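PDB 2UVF: exopolygalacturonase from Yersinia enterocolitica, which hydrolyses the pectin backbone polygalacturonic acid from the chain end, an exo-acting family 28 glycoside hydrolase whose product here is probably digalacturonic acid. Local coordinates for residues 53-59 / 111-117; 407-411 / 443-448; 469-475 / 513-519. One frame throughout, in Å; residues are numbered along the deposited sequence.

Contact 1 of 3, residues 53-59 / 111-117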
ATOM      1  N   ILE A  53     -10.409  15.729  13.034  1.00 42.29           N
ATOM      2  CA  ILE A  53      -9.765  14.562  13.633  1.00 41.21           C
ATOM      3  C   ILE A  53     -10.309  13.326  12.909  1.00 40.29           C
ATOM      4  O   ILE A  53     -11.510  13.256  12.618  1.00 40.47           O
ATOM      5  CB  ILE A  53     -10.037  14.484  15.177  1.00 41.39           C
ATOM      6  CG1 ILE A  53      -9.458  15.721  15.890  1.00 41.26           C
ATOM      7  CG2 ILE A  53      -9.489  13.171  15.794  1.00 40.68           C
ATOM      8  CD1 ILE A  53     -10.022  15.982  17.309  1.00 41.25           C
ATOM      9  N   VAL A  54      -9.419  12.381  12.595  1.00 38.57           N
ATOM     10  CA  VAL A  54      -9.790  11.075  12.032  1.00 36.91           C
ATOM     11  C   VAL A  54      -9.745   9.994  13.128  1.00 36.10           C
ATOM     12  O   VAL A  54      -8.743   9.858  13.836  1.00 35.59           O
ATOM     13  CB  VAL A  54      -8.870  10.670  10.829  1.00 36.37           C
ATOM     14  CG1 VAL A  54      -9.348   9.365  10.171  1.00 36.57           C
ATOM     15  CG2 VAL A  54      -8.807  11.775   9.783  1.00 35.99           C
ATOM     16  N   LEU A  55     -10.829   9.227  13.248  1.00 35.11           N
ATOM     17  CA  LEU A  55     -10.908   8.101  14.185  1.00 34.55           C
ATOM     18  C   LEU A  55     -10.909   6.750  13.472  1.00 34.03           C
ATOM     19  O   LEU A  55     -11.505   6.600  12.407  1.00 33.49           O
ATOM     20  CB  LEU A  55     -12.181   8.198  15.039  1.00 35.50           C
ATOM     21  CG  LEU A  55     -12.484   9.461  15.859  1.00 36.03           C
ATOM     22  CD1 LEU A  55     -13.988   9.527  16.176  1.00 37.35           C
ATOM     23  CD2 LEU A  55     -11.635   9.528  17.121  1.00 36.75           C
ATOM     24  N   VAL A  56     -10.235   5.769  14.069  1.00 33.29           N
ATOM     25  CA  VAL A  56     -10.297   4.386  13.611  1.00 32.49           C
ATOM     26  C   VAL A  56     -10.420   3.463  14.808  1.00 32.98           C
ATOM     27  O   VAL A  56     -10.158   3.868  15.935  1.00 33.08           O
ATOM     28  CB  VAL A  56      -9.070   3.962  12.734  1.00 32.51           C
ATOM     29  CG1 VAL A  56      -8.904   4.871  11.518  1.00 29.89           C
ATOM     30  CG2 VAL A  56      -7.809   3.892  13.549  1.00 30.57           C
ATOM     31  N   TRP A  57     -10.805   2.217  14.561  1.00 32.94           N
ATOM     32  CA  TRP A  57     -11.035   1.250  15.623  1.00 34.03           C
ATOM     33  C   TRP A  57     -10.960  -0.113  15.011  1.00 34.94           C
ATOM     34  O   TRP A  57     -11.130  -0.245  13.793  1.00 35.22           O
ATOM     35  CB  TRP A  57     -12.433   1.442  16.276  1.00 33.20           C
ATOM     36  CG  TRP A  57     -13.570   1.376  15.298  1.00 32.17           C
ATOM     37  CD1 TRP A  57     -14.252   0.252  14.900  1.00 32.25           C
ATOM     38  CD2 TRP A  57     -14.152   2.477  14.576  1.00 31.72           C
ATOM     39  NE1 TRP A  57     -15.210   0.590  13.965  1.00 32.06           N
ATOM     40  CE2 TRP A  57     -15.181   1.947  13.760  1.00 31.49           C
ATOM     41  CE3 TRP A  57     -13.903   3.860  14.537  1.00 30.75           C
ATOM     42  CZ2 TRP A  57     -15.956   2.750  12.910  1.00 32.23           C
ATOM     43  CZ3 TRP A  57     -14.684   4.661  13.686  1.00 32.09           C
ATOM     44  CH2 TRP A  57     -15.696   4.100  12.889  1.00 31.12           C
ATOM     45  N   LYS A  58     -10.725  -1.116  15.849  1.00 36.39           N
ATOM     46  CA  LYS A  58     -10.837  -2.520  15.452  1.00 38.37           C
ATOM     47  C   LYS A  58     -12.276  -3.047  15.273  1.00 39.49           C
ATOM     48  O   LYS A  58     -13.172  -2.832  16.116  1.00 40.17           O
ATOM     49  CB  LYS A  58     -10.078  -3.409  16.433  1.00 37.88           C
ATOM     50  CG  LYS A  58      -8.561  -3.254  16.325  1.00 39.17           C
ATOM     51  CD  LYS A  58      -7.793  -4.205  17.266  1.00 39.94           C
ATOM     52  CE  LYS A  58      -7.912  -5.678  16.869  1.00 41.38           C
ATOM     53  NZ  LYS A  58      -7.352  -5.932  15.522  1.00 43.35           N
ATOM     54  N   ALA A  59     -12.487  -3.724  14.152  1.00 40.68           N
ATOM     55  CA  ALA A  59     -13.641  -4.587  13.956  1.00 41.03           C
ATOM     56  C   ALA A  59     -13.143  -5.988  14.275  1.00 41.47           C
ATOM     57  O   ALA A  59     -11.973  -6.279  14.014  1.00 42.53           O
ATOM     58  CB  ALA A  59     -14.127  -4.505  12.515  1.00 40.98           C
ATOM     59  N   VAL A 111     -17.222  -4.128   6.782  1.00 30.99           N
ATOM     60  CA  VAL A 111     -17.695  -3.060   7.648  1.00 30.81           C
ATOM     61  C   VAL A 111     -16.693  -1.902   7.653  1.00 31.21           C
ATOM     62  O   VAL A 111     -15.500  -2.100   7.405  1.00 30.92           O
ATOM     63  CB  VAL A 111     -17.993  -3.590   9.084  1.00 31.22           C
ATOM     64  CG1 VAL A 111     -19.185  -4.590   9.058  1.00 29.62           C
ATOM     65  CG2 VAL A 111     -16.732  -4.231   9.737  1.00 30.97           C
ATOM     66  N   MET A 112     -17.179  -0.688   7.894  1.00 31.80           N
ATOM     67  CA  MET A 112     -16.293   0.482   8.036  1.00 32.46           C
ATOM     68  C   MET A 112     -15.652   0.539   9.429  1.00 32.87           C
ATOM     69  O   MET A 112     -16.262   0.126  10.419  1.00 33.35           O
ATOM     70  CB  MET A 112     -17.020   1.785   7.694  1.00 32.44           C
ATOM     71  CG  MET A 112     -17.580   1.850   6.257  1.00 31.76           C
ATOM     72  SD  MET A 112     -16.330   1.966   4.918  1.00 32.15           S
ATOM     73  CE  MET A 112     -16.179   0.261   4.429  1.00 30.25           C
ATOM     74  N   GLN A 113     -14.409   1.031   9.481  1.00 33.10           N
ATOM     75  CA  GLN A 113     -13.590   1.087  10.707  1.00 32.17           C
ATOM     76  C   GLN A 113     -12.991   2.491  10.873  1.00 33.14           C
ATOM     77  O   GLN A 113     -12.070   2.696  11.652  1.00 33.42           O
ATOM     78  CB  GLN A 113     -12.463   0.064  10.640  1.00 32.04           C
ATOM     79  CG  GLN A 113     -12.908  -1.391  10.632  1.00 30.62           C
ATOM     80  CD  GLN A 113     -11.762  -2.345  10.393  1.00 31.27           C
ATOM     81  OE1 GLN A 113     -11.722  -3.056   9.388  1.00 27.77           O
ATOM     82  NE2 GLN A 113     -10.822  -2.372  11.320  1.00 28.36           N
ATOM     83  N   ASN A 114     -13.516   3.455  10.125  1.00 33.59           N
ATOM     84  CA  ASN A 114     -13.024   4.829  10.180  1.00 34.29           C
ATOM     85  C   ASN A 114     -14.168   5.829  10.116  1.00 35.18           C
ATOM     86  O   ASN A 114     -15.201   5.553   9.507  1.00 36.30           O
ATOM     87  CB  ASN A 114     -11.988   5.109   9.071  1.00 33.20           C
ATOM     88  CG  ASN A 114     -12.616   5.232   7.689  1.00 33.01           C
ATOM     89  OD1 ASN A 114     -12.808   4.224   6.998  1.00 32.22           O
ATOM     90  ND2 ASN A 114     -12.921   6.474   7.270  1.00 26.02           N
ATOM     91  N   PHE A 115     -13.971   6.982  10.748  1.00 36.34           N
ATOM     92  CA  PHE A 115     -14.946   8.075  10.756  1.00 37.30           C
ATOM     93  C   PHE A 115     -14.174   9.392  10.888  1.00 37.81           C
ATOM     94  O   PHE A 115     -13.429   9.579  11.841  1.00 37.35           O
ATOM     95  CB  PHE A 115     -15.934   7.882  11.928  1.00 37.39           C
ATOM     96  CG  PHE A 115     -17.003   8.954  12.046  1.00 36.84           C
ATOM     97  CD1 PHE A 115     -18.282   8.737  11.550  1.00 36.27           C
ATOM     98  CD2 PHE A 115     -16.749  10.153  12.705  1.00 36.82           C
ATOM     99  CE1 PHE A 115     -19.277   9.713  11.667  1.00 36.70           C
ATOM    100  CE2 PHE A 115     -17.742  11.129  12.830  1.00 35.41           C
ATOM    101  CZ  PHE A 115     -19.001  10.908  12.304  1.00 35.61           C
ATOM    102  N   THR A 116     -14.350  10.291   9.920  1.00 39.14           N
ATOM    103  CA  THR A 116     -13.676  11.604   9.925  1.00 40.33           C
ATOM    104  C   THR A 116     -14.519  12.744  10.547  1.00 41.45           C
ATOM    105  O   THR A 116     -15.539  13.162   9.983  1.00 41.95           O
ATOM    106  CB  THR A 116     -13.227  12.008   8.499  1.00 39.73           C
ATOM    107  OG1 THR A 116     -12.486  10.940   7.925  1.00 39.64           O
ATOM    108  CG2 THR A 116     -12.357  13.240   8.524  1.00 39.75           C
ATOM    109  N   VAL A 117     -14.072  13.257  11.696  1.00 42.60           N
ATOM    110  CA  VAL A 117     -14.778  14.351  12.373  1.00 43.35           C
ATOM    111  C   VAL A 117     -14.266  15.730  11.945  1.00 44.62           C
ATOM    112  O   VAL A 117     -13.153  16.113  12.322  1.00 45.34           O
ATOM    113  CB  VAL A 117     -14.656  14.254  13.910  1.00 43.48           C
ATOM    114  CG1 VAL A 117     -15.614  15.238  14.576  1.00 42.45           C
ATOM    115  CG2 VAL A 117     -14.908  12.824  14.416  1.00 42.47           C
TER
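Gln113 and Trp57 grip each other twice at the end of an antiparallel strand pair. Trp57 N bonds to Gln113 O at 3.2 Å; the glutamine side chain adds the second bond. From CB outward, Gln113 stays beside one carbonyl: CB sits 3.4 Å from Trp57 O; CG and CD run past the methyl of Ala59 in an extended chain (chi2 173°); NE2 ends alongside Trp57 O, the two 3.3 Å apart. That bond is almost straight (174° at the hydrogen) and lands on a lone pair of the carbonyl, with the acceptor in the plane of the glutamine amide. NE2 has a second partner in Glu454, so two acceptors fix how the amide is turned.

The indole of Trp57 lies over the backbone of Gln113 and Asn114. With CG held between backbone N and carbonyl carbon (chi1 56°), the ring is brought to where Gln113 CA makes a CH-pi contact 3.9 Å from the centroid of the five-membered ring, and Asn114 N stands over the same face. Phe115 CB meets the ring at its edge.

Beyond this end the pairing is regular. Leu55 and Phe115 exchange two backbone bonds, as do Ile53 and Val117, where Val117 N reaches Ile53 O at 2.7 Å. Leu55 CD1 rests on Val117 CG2 at 3.8 Å, on the face that also carries Ile53 and Phe115; Val54 meets Thr116 on the other. Strand 39-42 flanks 53-58 on its far side, completing a three-stranded sheet of the fibronectin type III domain.

Val56 and Gln113 also touch Trp425 and Phe427. The chemistry therefore divides: backbone bonds and apolar side chains hold the sheet together, while the amide of Gln113 carries a polar link from this domain to Glu454 in the family 28 region.

Contact 2 of 3, residues 407-411 / 443-448. With ADA (alpha-D-galactopyranuronic acid), chain C.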
ATOM      1  N   PHE A 407       5.378  -5.099   0.937  1.00 28.51           N
ATOM      2  CA  PHE A 407       6.209  -5.074   2.162  1.00 28.54           C
ATOM      3  C   PHE A 407       7.563  -5.669   1.889  1.00 28.43           C
ATOM      4  O   PHE A 407       7.664  -6.744   1.326  1.00 28.54           O
ATOM      5  CB  PHE A 407       5.537  -5.806   3.318  1.00 27.91           C
ATOM      6  CG  PHE A 407       4.225  -5.214   3.704  1.00 28.53           C
ATOM      7  CD1 PHE A 407       4.174  -4.093   4.519  1.00 25.83           C
ATOM      8  CD2 PHE A 407       3.030  -5.776   3.238  1.00 27.74           C
ATOM      9  CE1 PHE A 407       2.953  -3.544   4.870  1.00 28.18           C
ATOM     10  CE2 PHE A 407       1.811  -5.230   3.588  1.00 28.65           C
ATOM     11  CZ  PHE A 407       1.768  -4.101   4.396  1.00 27.24           C
ATOM     12  N   ALA A 408       8.601  -4.945   2.268  1.00 29.27           N
ATOM     13  CA  ALA A 408       9.974  -5.374   2.023  1.00 30.24           C
ATOM     14  C   ALA A 408      10.765  -5.362   3.340  1.00 30.95           C
ATOM     15  O   ALA A 408      10.552  -4.495   4.184  1.00 29.86           O
ATOM     16  CB  ALA A 408      10.628  -4.452   1.022  1.00 29.65           C
ATOM     17  N   ALA A 409      11.697  -6.303   3.485  1.00 32.50           N
ATOM     18  CA  ALA A 409      12.524  -6.361   4.694  1.00 34.35           C
ATOM     19  C   ALA A 409      14.026  -6.635   4.452  1.00 35.35           C
ATOM     20  O   ALA A 409      14.755  -7.018   5.371  1.00 36.03           O
ATOM     21  CB  ALA A 409      11.935  -7.333   5.676  1.00 33.99           C
ATOM     22  N   GLY A 410      14.487  -6.392   3.228  1.00 36.63           N
ATOM     23  CA  GLY A 410      15.895  -6.551   2.890  1.00 38.11           C
ATOM     24  C   GLY A 410      16.148  -7.903   2.254  1.00 39.75           C
ATOM     25  O   GLY A 410      15.226  -8.696   2.062  1.00 39.84           O
ATOM     26  N   THR A 411      17.403  -8.172   1.905  1.00 41.16           N
ATOM     27  CA  THR A 411      17.727  -9.394   1.177  1.00 42.56           C
ATOM     28  C   THR A 411      19.074  -9.988   1.603  1.00 43.49           C
ATOM     29  O   THR A 411      20.097  -9.288   1.645  1.00 43.15           O
ATOM     30  CB  THR A 411      17.685  -9.191  -0.384  1.00 42.62           C
ATOM     31  OG1 THR A 411      18.733  -8.314  -0.813  1.00 42.47           O
ATOM     32  CG2 THR A 411      16.380  -8.586  -0.812  1.00 42.85           C
ATOM     33  N   HIS A 443      11.578  -9.429  -1.092  1.00 38.92           N
ATOM     34  CA  HIS A 443      12.577  -8.948  -0.119  1.00 39.20           C
ATOM     35  C   HIS A 443      12.089  -9.269   1.302  1.00 38.50           C
ATOM     36  O   HIS A 443      11.421  -8.451   1.923  1.00 38.44           O
ATOM     37  CB  HIS A 443      12.837  -7.430  -0.272  1.00 39.37           C
ATOM     38  CG  HIS A 443      13.525  -7.041  -1.550  1.00 40.82           C
ATOM     39  ND1 HIS A 443      13.923  -5.733  -1.798  1.00 41.92           N
ATOM     40  CD2 HIS A 443      13.908  -7.782  -2.638  1.00 41.94           C
ATOM     41  CE1 HIS A 443      14.508  -5.683  -2.986  1.00 41.05           C
ATOM     42  NE2 HIS A 443      14.515  -6.913  -3.516  1.00 43.78           N
ATOM     43  N   THR A 444      12.405 -10.465   1.799  1.00 38.46           N
ATOM     44  CA  THR A 444      11.921 -10.911   3.123  1.00 38.43           C
ATOM     45  C   THR A 444      13.009 -11.045   4.210  1.00 38.59           C
ATOM     46  O   THR A 444      12.744 -11.562   5.312  1.00 37.97           O
ATOM     47  CB  THR A 444      11.121 -12.225   3.024  1.00 38.28           C
ATOM     48  OG1 THR A 444      11.920 -13.215   2.375  1.00 38.05           O
ATOM     49  CG2 THR A 444       9.832 -12.022   2.231  1.00 38.33           C
ATOM     50  N   GLY A 445      14.208 -10.547   3.895  1.00 38.65           N
ATOM     51  CA  GLY A 445      15.399 -10.591   4.759  1.00 38.50           C
ATOM     52  C   GLY A 445      15.273 -10.432   6.267  1.00 38.51           C
ATOM     53  O   GLY A 445      15.530 -11.372   7.007  1.00 39.16           O
ATOM     54  N   ALA A 446      14.916  -9.244   6.737  1.00 38.92           N
ATOM     55  CA  ALA A 446      14.808  -9.006   8.185  1.00 39.15           C
ATOM     56  C   ALA A 446      13.487  -9.491   8.810  1.00 39.46           C
ATOM     57  O   ALA A 446      13.242  -9.267  10.001  1.00 40.07           O
ATOM     58  CB  ALA A 446      15.051  -7.526   8.521  1.00 39.03           C
ATOM     59  N   TRP A 447      12.663 -10.175   8.017  1.00 39.50           N
ATOM     60  CA  TRP A 447      11.314 -10.623   8.416  1.00 39.55           C
ATOM     61  C   TRP A 447      10.220  -9.588   8.127  1.00 38.29           C
ATOM     62  O   TRP A 447      10.372  -8.404   8.404  1.00 38.23           O
ATOM     63  CB  TRP A 447      11.252 -11.097   9.887  1.00 40.33           C
ATOM     64  CG  TRP A 447      11.882 -12.460  10.109  1.00 41.67           C
ATOM     65  CD1 TRP A 447      13.113 -12.718  10.652  1.00 42.51           C
ATOM     66  CD2 TRP A 447      11.317 -13.746   9.777  1.00 42.31           C
ATOM     67  NE1 TRP A 447      13.346 -14.076  10.683  1.00 42.15           N
ATOM     68  CE2 TRP A 447      12.264 -14.730  10.155  1.00 42.66           C
ATOM     69  CE3 TRP A 447      10.110 -14.158   9.199  1.00 42.33           C
ATOM     70  CZ2 TRP A 447      12.040 -16.101   9.972  1.00 42.36           C
ATOM     71  CZ3 TRP A 447       9.882 -15.522   9.022  1.00 42.09           C
ATOM     72  CH2 TRP A 447      10.844 -16.477   9.408  1.00 42.26           C
ATOM     73  N   ILE A 448       9.130 -10.067   7.539  1.00 37.15           N
ATOM     74  CA  ILE A 448       7.893  -9.298   7.416  1.00 36.06           C
ATOM     75  C   ILE A 448       6.875  -9.929   8.354  1.00 35.37           C
ATOM     76  O   ILE A 448       6.656 -11.142   8.318  1.00 35.16           O
ATOM     77  CB  ILE A 448       7.357  -9.276   5.945  1.00 36.29           C
ATOM     78  CG1 ILE A 448       8.360  -8.561   5.024  1.00 35.00           C
ATOM     79  CG2 ILE A 448       5.955  -8.621   5.886  1.00 35.33           C
ATOM     80  CD1 ILE A 448       8.354  -9.024   3.588  1.00 31.52           C
TER
HETATM   81  C1  ADA C   2      11.348  -5.329  -4.824  1.00 48.63           C
HETATM   82  C2  ADA C   2      10.661  -4.977  -3.488  1.00 49.10           C
HETATM   83  C3  ADA C   2      10.193  -3.512  -3.576  1.00 48.76           C
HETATM   84  C4  ADA C   2      11.411  -2.573  -3.843  1.00 47.80           C
HETATM   85  C5  ADA C   2      12.119  -3.001  -5.147  1.00 46.90           C
HETATM   86  C6  ADA C   2      13.386  -2.219  -5.592  1.00 46.04           C
HETATM   87  O2  ADA C   2       9.573  -5.878  -3.204  1.00 46.13           O
HETATM   88  O3  ADA C   2       9.478  -3.136  -2.403  1.00 50.89           O
HETATM   89  O4  ADA C   2      12.331  -2.584  -2.747  1.00 46.13           O
HETATM   90  O5  ADA C   2      12.459  -4.421  -5.115  1.00 47.28           O
HETATM   91  O6B ADA C   2      14.378  -2.909  -5.916  1.00 45.16           O
HETATM   92  O6A ADA C   2      13.352  -0.964  -5.621  1.00 43.57           O
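His443 opens the second segment with its imidazole between protein and sugar. Over one face lies C1 of the bound galacturonic acid, offset toward the rim; the methyl CG2 of Thr411 is placed over the opposite face, though modelled too close for its exact position to be relied on. His443 CE1 approaches the ring oxygen O5 of the sugar at 3.2 Å. A hydrogen bond between ND1 and Tyr233 OH helps fix the rotation of the imidazole, and Ala408 CB borders the same pocket, 3.8 Å from the sugar O3.

The carbonyl O of His443 accepts the N-H of Ala409, N to O 2.7 Å, from above the carbonyl plane. Thr444 turns its side chain from the first segment and starts a type I turn that ends at Trp447. Gly445 packs closely on 410-411, and its N bonds to Gly410 O at 2.8 Å. Next, Ala446 N reaches Ala409 O at 2.6 Å, again well out of the carbonyl plane. Trp447 O touches Ala409 CB at 3.3 Å, while its indole makes a cation-pi contact with Arg478. Finally Ile448, with CG1 beside its backbone N (chi1 -64°), lays CG1 against Ala409 CB, and its CG2 meets Phe407 CB at 3.8 Å.

Ala408 and His443 line the sugar pocket of the right-handed parallel beta-helix expected of family 28. Strand 405-408 lies between strands 383-386 and 438-441; strand 421-427 packs against both Phe407 and Ile448.

Contact 3 of 3, residues 469-475 / 513-519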
ATOM      1  N   SER A 469       9.291 -15.286  -1.986  1.00 39.84           N
ATOM      2  CA  SER A 469      10.685 -15.182  -1.535  1.00 41.39           C
ATOM      3  C   SER A 469      11.553 -16.137  -2.335  1.00 43.08           C
ATOM      4  O   SER A 469      11.056 -16.789  -3.261  1.00 43.47           O
ATOM      5  CB  SER A 469      10.814 -15.482  -0.041  1.00 41.22           C
ATOM      6  OG  SER A 469      12.066 -15.057   0.458  1.00 39.55           O
ATOM      7  N   THR A 470      12.852 -16.163  -2.021  1.00 44.79           N
ATOM      8  CA  THR A 470      13.746 -17.282  -2.390  1.00 46.45           C
ATOM      9  C   THR A 470      14.553 -17.691  -1.158  1.00 47.08           C
ATOM     10  O   THR A 470      14.600 -16.956  -0.168  1.00 47.24           O
ATOM     11  CB  THR A 470      14.688 -17.001  -3.623  1.00 46.39           C
ATOM     12  OG1 THR A 470      15.692 -16.033  -3.290  1.00 47.82           O
ATOM     13  CG2 THR A 470      13.902 -16.522  -4.853  1.00 47.76           C
ATOM     14  N   SER A 471      15.169 -18.871  -1.218  1.00 48.18           N
ATOM     15  CA  SER A 471      16.000 -19.387  -0.132  1.00 49.23           C
ATOM     16  C   SER A 471      17.240 -18.529   0.159  1.00 49.66           C
ATOM     17  O   SER A 471      17.673 -18.435   1.316  1.00 49.95           O
ATOM     18  CB  SER A 471      16.413 -20.836  -0.426  1.00 49.31           C
ATOM     19  OG  SER A 471      17.193 -21.383   0.624  1.00 50.43           O
ATOM     20  N   THR A 472      17.800 -17.901  -0.879  1.00 50.29           N
ATOM     21  CA  THR A 472      18.960 -17.004  -0.711  1.00 50.57           C
ATOM     22  C   THR A 472      18.642 -15.683   0.006  1.00 50.05           C
ATOM     23  O   THR A 472      19.514 -15.123   0.678  1.00 50.62           O
ATOM     24  CB  THR A 472      19.711 -16.709  -2.042  1.00 50.87           C
ATOM     25  OG1 THR A 472      18.799 -16.219  -3.039  1.00 52.06           O
ATOM     26  CG2 THR A 472      20.414 -17.962  -2.559  1.00 51.60           C
ATOM     27  N   ILE A 473      17.409 -15.193  -0.124  1.00 49.25           N
ATOM     28  CA  ILE A 473      16.991 -13.950   0.554  1.00 48.11           C
ATOM     29  C   ILE A 473      16.879 -14.121   2.079  1.00 47.78           C
ATOM     30  O   ILE A 473      17.148 -13.186   2.850  1.00 47.71           O
ATOM     31  CB  ILE A 473      15.691 -13.362  -0.061  1.00 48.22           C
ATOM     32  CG1 ILE A 473      15.990 -12.801  -1.452  1.00 47.08           C
ATOM     33  CG2 ILE A 473      15.126 -12.250   0.824  1.00 47.78           C
ATOM     34  CD1 ILE A 473      14.813 -12.713  -2.373  1.00 46.71           C
ATOM     35  N   GLY A 474      16.494 -15.316   2.510  1.00 47.04           N
ATOM     36  CA  GLY A 474      16.360 -15.603   3.930  1.00 46.41           C
ATOM     37  C   GLY A 474      15.178 -14.880   4.534  1.00 45.89           C
ATOM     38  O   GLY A 474      14.355 -14.304   3.810  1.00 45.80           O
ATOM     39  N   GLY A 475      15.104 -14.900   5.862  1.00 45.05           N
ATOM     40  CA  GLY A 475      13.975 -14.316   6.578  1.00 43.92           C
ATOM     41  C   GLY A 475      12.667 -14.996   6.203  1.00 43.25           C
ATOM     42  O   GLY A 475      12.549 -16.225   6.268  1.00 43.81           O
ATOM     43  N   ALA A 513      21.795 -15.930   2.052  1.00 73.40           N
ATOM     44  CA  ALA A 513      21.341 -16.241   3.408  1.00 72.67           C
ATOM     45  C   ALA A 513      21.756 -17.644   3.858  1.00 72.11           C
ATOM     46  O   ALA A 513      21.585 -18.622   3.116  1.00 71.97           O
ATOM     47  CB  ALA A 513      19.832 -16.060   3.539  1.00 72.63           C
ATOM     48  N   LYS A 514      22.293 -17.721   5.078  1.00 71.37           N
ATOM     49  CA  LYS A 514      22.671 -18.989   5.727  1.00 70.67           C
ATOM     50  C   LYS A 514      21.445 -19.733   6.281  1.00 69.95           C
ATOM     51  O   LYS A 514      21.226 -20.901   5.942  1.00 70.09           O
ATOM     52  CB  LYS A 514      23.729 -18.764   6.828  1.00 70.62           C
ATOM     53  CG  LYS A 514      25.075 -18.186   6.342  1.00 71.24           C
ATOM     54  CD  LYS A 514      25.821 -19.121   5.358  1.00 72.42           C
ATOM     55  CE  LYS A 514      26.823 -20.057   6.054  1.00 73.00           C
ATOM     56  NZ  LYS A 514      26.191 -21.074   6.956  1.00 72.96           N
ATOM     57  N   ILE A 515      20.667 -19.061   7.137  1.00 68.89           N
ATOM     58  CA  ILE A 515      19.330 -19.541   7.530  1.00 67.63           C
ATOM     59  C   ILE A 515      18.310 -19.143   6.438  1.00 66.49           C
ATOM     60  O   ILE A 515      18.064 -17.944   6.210  1.00 66.50           O
ATOM     61  CB  ILE A 515      18.874 -19.006   8.928  1.00 67.76           C
ATOM     62  CG1 ILE A 515      19.866 -19.402  10.034  1.00 67.66           C
ATOM     63  CG2 ILE A 515      17.443 -19.480   9.252  1.00 67.83           C
ATOM     64  CD1 ILE A 515      19.466 -18.915  11.444  1.00 67.65           C
ATOM     65  N   PRO A 516      17.715 -20.149   5.760  1.00 65.10           N
ATOM     66  CA  PRO A 516      16.871 -19.903   4.574  1.00 63.83           C
ATOM     67  C   PRO A 516      15.468 -19.299   4.842  1.00 62.45           C
ATOM     68  O   PRO A 516      15.008 -19.227   5.994  1.00 62.16           O
ATOM     69  CB  PRO A 516      16.770 -21.288   3.919  1.00 64.05           C
ATOM     70  CG  PRO A 516      16.958 -22.260   5.045  1.00 64.57           C
ATOM     71  CD  PRO A 516      17.814 -21.584   6.092  1.00 64.95           C
ATOM     72  N   ALA A 517      14.815 -18.869   3.762  1.00 60.69           N
ATOM     73  CA  ALA A 517      13.532 -18.172   3.831  1.00 59.03           C
ATOM     74  C   ALA A 517      12.382 -19.139   4.058  1.00 57.63           C
ATOM     75  O   ALA A 517      12.439 -20.301   3.636  1.00 57.64           O
ATOM     76  CB  ALA A 517      13.294 -17.340   2.565  1.00 58.81           C
ATOM     77  N   GLN A 518      11.339 -18.639   4.718  1.00 55.72           N
ATOM     78  CA  GLN A 518      10.175 -19.443   5.092  1.00 53.80           C
ATOM     79  C   GLN A 518       8.944 -18.583   5.375  1.00 51.78           C
ATOM     80  O   GLN A 518       9.044 -17.481   5.918  1.00 51.00           O
ATOM     81  CB  GLN A 518      10.499 -20.335   6.301  1.00 53.81           C
ATOM     82  CG  GLN A 518      11.009 -19.571   7.532  1.00 54.88           C
ATOM     83  CD  GLN A 518      11.857 -20.426   8.484  1.00 54.90           C
ATOM     84  OE1 GLN A 518      11.383 -21.421   9.038  1.00 55.96           O
ATOM     85  NE2 GLN A 518      13.109 -20.018   8.691  1.00 55.27           N
ATOM     86  N   PHE A 519       7.785 -19.108   4.995  1.00 49.83           N
ATOM     87  CA  PHE A 519       6.503 -18.510   5.334  1.00 48.02           C
ATOM     88  C   PHE A 519       5.759 -19.421   6.302  1.00 46.69           C
ATOM     89  O   PHE A 519       5.640 -20.624   6.073  1.00 46.31           O
ATOM     90  CB  PHE A 519       5.668 -18.266   4.076  1.00 47.65           C
ATOM     91  CG  PHE A 519       6.300 -17.313   3.098  1.00 47.70           C
ATOM     92  CD1 PHE A 519       6.429 -15.956   3.408  1.00 47.33           C
ATOM     93  CD2 PHE A 519       6.757 -17.769   1.861  1.00 46.50           C
ATOM     94  CE1 PHE A 519       7.016 -15.070   2.512  1.00 46.81           C
ATOM     95  CE2 PHE A 519       7.332 -16.895   0.954  1.00 46.51           C
ATOM     96  CZ  PHE A 519       7.466 -15.540   1.279  1.00 47.46           C
TER
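Ala517 pushes its methyl into the bend of 469-475, where CB lies 3.1 Å from Thr470 O and 3.3 Å from Ser469 OG. Ser469 CB meets the ring of Phe519 at CZ, 3.6 Å away, and Ser469 N approaches the edge of that ring. A chi1 of -178° swings Ser471 OG away from its own N and onto Pro516 CB, 3.3 Å off. Ala513 CB packs on Gly474 CA at 3.5 Å.

Only two hydrogen bonds cross between the segments: Gln518 N to Gly475 O at 3.1 Å, tilted from the carbonyl plane, and a weak one from Ala513 N to Thr472 O. Gly474 and Gly475 both have positive phi, which lets the chain swing round. In this parallel beta-helix the turn joins strand 463-470 to strand 476-490, which pairs with 518-532.

Further out, the hydroxyls of Thr470 and Thr472 are bonded to each other across the bend. Ser469 OG has its main polar partner in Thr444 OG1, while Ser471 OG has a weak bond to Asp503. Leu499 backs Ala517, and Met497 backs Phe519.

Contacts 2 and 3 are neighbours on the beta-helix, their centres about 10 Å apart, and they are joined directly. Thr444 OG1 lies 2.7 Å from Ser469 OG and 3.0 Å from Gly474 O, both probable hydrogen bonds, while Trp447 CH2 packs on Gly475 O. Contact 2 reaches the sugar itself; contact 3 stands a step behind, with the side chain of Ile473 about 7 Å from a bound galacturonic acid. Contact 1 belongs to the fibronectin type III domain, with its centre about 30 Å from that of contact 2 and 37 Å from that of contact 3. It touches neither: its nearest atoms stay about 14 Å from those of contact 2.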